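Local atomic coordinates of 75aa long hypothetical regulatory protein AsnC (Pyrococcus horikoshii, PDB entry 2CVI), a protein that is of unknown function but, as a stand-alone Lrp/AsnC ligand-binding domain that pairs with a second copy of itself, may bind a small effector such as an amino acid. Residues A[27-32]-A[43-48]; A[2-7]-A[69-74]. One frame throughout, in Å; residues are numbered along the deposited sequence.

Contact 1 of 2, residues A[27-32]-A[43-48]; sequences EVKEAY and KVETDT. With K (potassium ion), chain C.
V28 and V44 meet on the buried side of this antiparallel strand pair: CG2 of V28 lies 4.0 Å from CG1 of V44, the two side chains crossing at a slant beneath F55 and L52 of helix 49-59. Here the packing is close. The carbonyl oxygen of E27 accepts the N-H of E45 and also receives the CA-H of V44, while CG of E27 rests against CG2 of T46.

The loose, solvent side is the K29-E45 end. These two side chains cross at about a right angle, and NZ of K29 forms a salt bridge of 2.8 Å to OE1 of E45, on the anti side of the carboxylate. The lysine chain is bent at chi2 (-50°) and again at chi4 (73°), which brings NZ round to the carboxylate, while CG of K29 lies 3.7 Å from OE1 of E45. The E30/K43 end, though polar, is covered by the second subunit. E30 and K43 run side by side, yet OE2 of E30 stays 4.4 Å from NZ of K43; a water links the two charges, and K43 NZ is also hydrogen-bonded to Y32 of the second subunit. OH of Y32 in this chain donates to OE1 of E30 at 2.7 Å from above the carboxylate plane, helping to fix that group.

K29 N donates to K43 O at 2.8 Å, and E30 N donates weakly to K43 O at 3.4 Å. Two residues thus face one, a classic beta bulge, set in a beta hairpin whose V28 O binds potassium at 2.5 Å, together with the carbonyl oxygens of L23 and M25.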
loop_
_atom_site.group_PDB
_atom_site.type_symbol
_atom_site.label_atom_id
_atom_site.label_comp_id
_atom_site.label_asym_id
_atom_site.label_seq_id
_atom_site.Cartn_x
_atom_site.Cartn_y
_atom_site.Cartn_z
ATOM N N GLU A 27 -14.742 -1.883 -8.390
ATOM C CA GLU A 27 -13.820 -0.820 -8.044
ATOM C C GLU A 27 -12.466 -1.339 -7.546
ATOM O O GLU A 27 -11.467 -0.631 -7.635
ATOM C CB GLU A 27 -14.396 0.032 -6.920
ATOM C CG GLU A 27 -15.641 0.810 -7.291
ATOM C CD GLU A 27 -16.925 0.014 -7.156
ATOM O OE1 GLU A 27 -16.896 -1.198 -6.770
ATOM O OE2 GLU A 27 -17.972 0.638 -7.440
ATOM N N VAL A 28 -12.472 -2.543 -6.972
ATOM C CA VAL A 28 -11.283 -3.113 -6.369
ATOM C C VAL A 28 -10.403 -3.797 -7.389
ATOM O O VAL A 28 -10.830 -4.779 -8.028
ATOM C CB VAL A 28 -11.644 -4.081 -5.234
ATOM C CG1 VAL A 28 -10.377 -4.743 -4.688
ATOM C CG2 VAL A 28 -12.367 -3.317 -4.133
ATOM N N LYS A 29 -9.180 -3.286 -7.515
ATOM C CA LYS A 29 -8.253 -3.813 -8.505
ATOM C C LYS A 29 -7.220 -4.765 -7.972
ATOM O O LYS A 29 -6.770 -5.668 -8.700
ATOM C CB LYS A 29 -7.554 -2.669 -9.239
ATOM C CG LYS A 29 -8.531 -1.647 -9.844
ATOM C CD LYS A 29 -9.655 -2.312 -10.676
ATOM C CE LYS A 29 -10.755 -1.332 -11.194
ATOM N NZ LYS A 29 -10.323 -0.472 -12.295
ATOM N N GLU A 30 -6.828 -4.578 -6.713
ATOM C CA GLU A 30 -5.836 -5.439 -6.078
ATOM C C GLU A 30 -6.147 -5.428 -4.597
ATOM O O GLU A 30 -6.672 -4.443 -4.084
ATOM C CB GLU A 30 -4.410 -4.877 -6.203
ATOM C CG GLU A 30 -3.984 -4.603 -7.606
ATOM C CD GLU A 30 -2.664 -3.877 -7.673
ATOM O OE1 GLU A 30 -1.933 -3.834 -6.659
ATOM O OE2 GLU A 30 -2.352 -3.356 -8.761
ATOM N N ALA A 31 -5.824 -6.522 -3.922
ATOM C CA ALA A 31 -6.026 -6.635 -2.482
ATOM C C ALA A 31 -4.912 -7.521 -1.915
ATOM O O ALA A 31 -4.456 -8.505 -2.548
ATOM C CB ALA A 31 -7.378 -7.257 -2.156
ATOM N N TYR A 32 -4.441 -7.151 -0.723
ATOM C CA TYR A 32 -3.392 -7.900 -0.056
ATOM C C TYR A 32 -3.652 -8.017 1.418
ATOM O O TYR A 32 -3.933 -7.024 2.085
ATOM C CB TYR A 32 -2.056 -7.186 -0.177
ATOM C CG TYR A 32 -1.647 -6.870 -1.581
ATOM C CD1 TYR A 32 -0.720 -7.657 -2.248
ATOM C CD2 TYR A 32 -2.159 -5.747 -2.220
ATOM C CE1 TYR A 32 -0.306 -7.303 -3.564
ATOM C CE2 TYR A 32 -1.760 -5.394 -3.501
ATOM C CZ TYR A 32 -0.842 -6.175 -4.158
ATOM O OH TYR A 32 -0.506 -5.776 -5.438
ATOM N N LYS A 43 -6.295 -1.656 -3.480
ATOM C CA LYS A 43 -6.088 -0.584 -4.459
ATOM C C LYS A 43 -7.412 -0.479 -5.198
ATOM O O LYS A 43 -7.916 -1.464 -5.739
ATOM C CB LYS A 43 -4.960 -0.885 -5.491
ATOM C CG LYS A 43 -4.610 0.350 -6.374
ATOM C CD LYS A 43 -3.557 0.053 -7.475
ATOM C CE LYS A 43 -3.115 1.327 -8.185
ATOM N NZ LYS A 43 -2.371 0.956 -9.436
ATOM N N VAL A 44 -7.979 0.724 -5.210
ATOM C CA VAL A 44 -9.231 0.971 -5.923
ATOM C C VAL A 44 -9.072 2.085 -6.949
ATOM O O VAL A 44 -8.199 2.953 -6.848
ATOM C CB VAL A 44 -10.359 1.413 -4.975
ATOM C CG1 VAL A 44 -10.696 0.320 -4.002
ATOM C CG2 VAL A 44 -9.952 2.651 -4.232
ATOM N N GLU A 45 -9.892 1.989 -7.992
ATOM C CA GLU A 45 -9.980 3.019 -9.027
ATOM C C GLU A 45 -11.482 3.328 -9.185
ATOM O O GLU A 45 -12.318 2.420 -9.297
ATOM C CB GLU A 45 -9.359 2.528 -10.364
ATOM C CG GLU A 45 -7.854 2.306 -10.274
ATOM C CD GLU A 45 -7.240 1.668 -11.528
ATOM O OE1 GLU A 45 -7.986 1.054 -12.312
ATOM O OE2 GLU A 45 -6.014 1.779 -11.702
ATOM N N THR A 46 -11.809 4.613 -9.180
ATOM C CA THR A 46 -13.190 5.084 -9.326
ATOM C C THR A 46 -13.225 6.246 -10.314
ATOM O O THR A 46 -12.201 6.875 -10.573
ATOM C CB THR A 46 -13.795 5.533 -7.966
ATOM O OG1 THR A 46 -13.034 6.618 -7.421
ATOM C CG2 THR A 46 -13.841 4.343 -6.974
ATOM N N ASP A 47 -14.405 6.546 -10.852
ATOM C CA ASP A 47 -14.508 7.633 -11.816
ATOM C C ASP A 47 -14.215 8.998 -11.209
ATOM O O ASP A 47 -13.538 9.848 -11.802
ATOM C CB ASP A 47 -15.920 7.636 -12.404
ATOM C CG ASP A 47 -16.198 6.425 -13.264
ATOM O OD1 ASP A 47 -15.237 5.704 -13.622
ATOM O OD2 ASP A 47 -17.386 6.204 -13.596
ATOM N N THR A 48 -14.757 9.209 -10.025
ATOM C CA THR A 48 -14.663 10.468 -9.321
ATOM C C THR A 48 -14.371 10.256 -7.849
ATOM O O THR A 48 -14.468 9.125 -7.320
ATOM C CB THR A 48 -16.029 11.223 -9.379
ATOM O OG1 THR A 48 -17.019 10.479 -8.625
ATOM C CG2 THR A 48 -16.527 11.321 -10.850
HETATM K K K C . -12.367 -6.444 -9.041
HETATM O O HOH W 1 -0.784 -1.395 -9.272
HETATM O O HOH W 2 -15.251 -7.047 -10.443
#

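Contact 2 of 2, residues A[2-7]-A[69-74]; sequences VTAFIL and TSTMIA
I6 and T71 lie side by side and point the same way, on the face that turns to helix 49-59. The isoleucine straddles the threonine hydroxyl: CG1 and CG2 of I6 both come within 3.6 Å of T71 OG1. With CG1 of I6 anti to the carbonyl carbon (chi1 -57°), CG2 of I6 falls anti to the backbone N and comes 3.7 Å from CB of T69, again alongside. Cutting I6 back to an alanine would remove CG1 and CG2 and is likely to open a gap beside T69 and T71, leaving T71 OG1 without the two carbons that flank it. Further along this face, CG2 of T71 meets CB of A4 at 3.8 Å, and V2 and I73 cross at a slant.

L7 and M72 occupy the other face and are set at about a right angle, with CD2 of L7 touching CG of M72 at 3.9 Å. The ring of F5 does not lean on M72; it packs edge-to-face with the ring of Y32 of the second subunit.

Regular backbone bonds keep these side chains in step. F5 and M72 exchange two, the one from M72 N to F5 O being nearly straight at 174°; L7 and S70 exchange another two, and A74 N donates to T3 O at 2.9 Å. Beyond that last bond a water joins T3 N to A74 O. I73 and A74 then pair with a strand of the second subunit, so this regular antiparallel ladder carries the sheet across the dimer interface, consistent with the dimeric alpha-beta barrel family.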
loop_
_atom_site.group_PDB
_atom_site.type_symbol
_atom_site.label_atom_id
_atom_site.label_comp_id
_atom_site.label_asym_id
_atom_site.label_seq_id
_atom_site.Cartn_x
_atom_site.Cartn_y
_atom_site.Cartn_z
ATOM N N VAL A 2 -9.839 8.212 -10.501
ATOM C CA VAL A 2 -9.174 8.400 -9.209
ATOM C C VAL A 2 -8.606 7.053 -8.774
ATOM O O VAL A 2 -9.282 6.026 -8.884
ATOM C CB VAL A 2 -10.178 8.879 -8.144
ATOM C CG1 VAL A 2 -9.497 8.965 -6.773
ATOM C CG2 VAL A 2 -10.691 10.252 -8.501
ATOM N N THR A 3 -7.374 7.060 -8.264
ATOM C CA THR A 3 -6.691 5.866 -7.806
ATOM C C THR A 3 -6.411 6.064 -6.318
ATOM O O THR A 3 -5.936 7.116 -5.909
ATOM C CB THR A 3 -5.357 5.700 -8.543
ATOM O OG1 THR A 3 -5.646 5.524 -9.936
ATOM C CG2 THR A 3 -4.597 4.487 -8.032
ATOM N N ALA A 4 -6.707 5.047 -5.520
ATOM C CA ALA A 4 -6.476 5.177 -4.082
ATOM C C ALA A 4 -6.156 3.844 -3.438
ATOM O O ALA A 4 -6.472 2.796 -3.976
ATOM C CB ALA A 4 -7.740 5.791 -3.400
ATOM N N PHE A 5 -5.479 3.895 -2.299
ATOM C CA PHE A 5 -5.207 2.695 -1.526
ATOM C C PHE A 5 -5.988 2.841 -0.233
ATOM O O PHE A 5 -5.893 3.877 0.438
ATOM C CB PHE A 5 -3.722 2.582 -1.189
ATOM C CG PHE A 5 -2.900 2.094 -2.324
ATOM C CD1 PHE A 5 -2.668 0.726 -2.489
ATOM C CD2 PHE A 5 -2.416 2.988 -3.268
ATOM C CE1 PHE A 5 -1.987 0.249 -3.575
ATOM C CE2 PHE A 5 -1.715 2.548 -4.383
ATOM C CZ PHE A 5 -1.495 1.160 -4.551
ATOM N N ILE A 6 -6.787 1.833 0.088
ATOM C CA ILE A 6 -7.563 1.869 1.330
ATOM C C ILE A 6 -6.893 0.884 2.303
ATOM O O ILE A 6 -6.793 -0.314 1.979
ATOM C CB ILE A 6 -9.024 1.437 1.103
ATOM C CG1 ILE A 6 -9.727 2.298 0.041
ATOM C CG2 ILE A 6 -9.789 1.611 2.462
ATOM C CD1 ILE A 6 -11.117 1.764 -0.331
ATOM N N LEU A 7 -6.419 1.371 3.447
ATOM C CA LEU A 7 -5.760 0.537 4.459
ATOM C C LEU A 7 -6.836 0.174 5.460
ATOM O O LEU A 7 -7.545 1.057 5.942
ATOM C CB LEU A 7 -4.608 1.308 5.134
ATOM C CG LEU A 7 -3.303 1.666 4.389
ATOM C CD1 LEU A 7 -2.482 0.433 4.141
ATOM C CD2 LEU A 7 -3.577 2.457 3.121
ATOM N N THR A 69 -10.921 2.120 8.359
ATOM C CA THR A 69 -10.205 2.337 7.109
ATOM C C THR A 69 -9.572 3.717 7.117
ATOM O O THR A 69 -10.089 4.662 7.757
ATOM C CB THR A 69 -11.095 2.242 5.836
ATOM O OG1 THR A 69 -12.021 3.351 5.775
ATOM C CG2 THR A 69 -11.870 0.913 5.787
ATOM N N SER A 70 -8.427 3.803 6.435
ATOM C CA SER A 70 -7.701 5.067 6.213
ATOM C C SER A 70 -7.352 5.021 4.725
ATOM O O SER A 70 -6.652 4.101 4.283
ATOM C CB SER A 70 -6.424 5.179 7.046
ATOM O OG SER A 70 -5.803 6.446 6.848
ATOM N N THR A 71 -7.795 6.009 3.964
ATOM C CA THR A 71 -7.578 5.993 2.509
ATOM C C THR A 71 -6.544 7.017 2.043
ATOM O O THR A 71 -6.547 8.170 2.502
ATOM C CB THR A 71 -8.904 6.223 1.820
ATOM O OG1 THR A 71 -9.823 5.193 2.212
ATOM C CG2 THR A 71 -8.766 6.185 0.279
ATOM N N MET A 72 -5.644 6.579 1.163
ATOM C CA MET A 72 -4.568 7.447 0.623
ATOM C C MET A 72 -4.902 7.693 -0.860
ATOM O O MET A 72 -4.878 6.736 -1.629
ATOM C CB MET A 72 -3.221 6.712 0.695
ATOM C CG MET A 72 -2.839 6.093 2.045
ATOM S SD MET A 72 -2.467 7.325 3.287
ATOM C CE MET A 72 -2.887 6.336 4.778
ATOM N N ILE A 73 -5.256 8.931 -1.260
ATOM C CA ILE A 73 -5.574 9.236 -2.686
ATOM C C ILE A 73 -4.292 9.519 -3.461
ATOM O O ILE A 73 -3.513 10.387 -3.085
ATOM C CB ILE A 73 -6.493 10.485 -2.811
ATOM C CG1 ILE A 73 -7.819 10.254 -2.095
ATOM C CG2 ILE A 73 -6.748 10.801 -4.271
ATOM C CD1 ILE A 73 -8.625 11.537 -1.856
ATOM N N ALA A 74 -4.066 8.794 -4.548
ATOM C CA ALA A 74 -2.850 9.034 -5.340
ATOM C C ALA A 74 -2.948 10.372 -6.087
ATOM O O ALA A 74 -3.946 10.625 -6.781
ATOM C CB ALA A 74 -2.668 7.884 -6.327
HETATM O O HOH W 3 -5.947 9.684 -8.327
#

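Overall arrangement
The two contacts illustrate how one antiparallel sheet can be built from nested pairings. Contact 2 joins the first and last strands, 2-10 and 66-77, closing a long loop of chain within which contact 1 forms the local hairpin of 28-33 and 40-46. Their centres are about 9 Å apart, and strands 40-46 and 2-10 are neighbours, giving the order 28-33, 40-46, 2-10, 66-77. Probable backbone hydrogen bonds from V44 N to A4 O and from V2 N to T46 O stitch the pairs together. Helix 49-59 packs against both contacts on one face, while both also reach the second subunit, tying the ferredoxin-like fold to dimer formation.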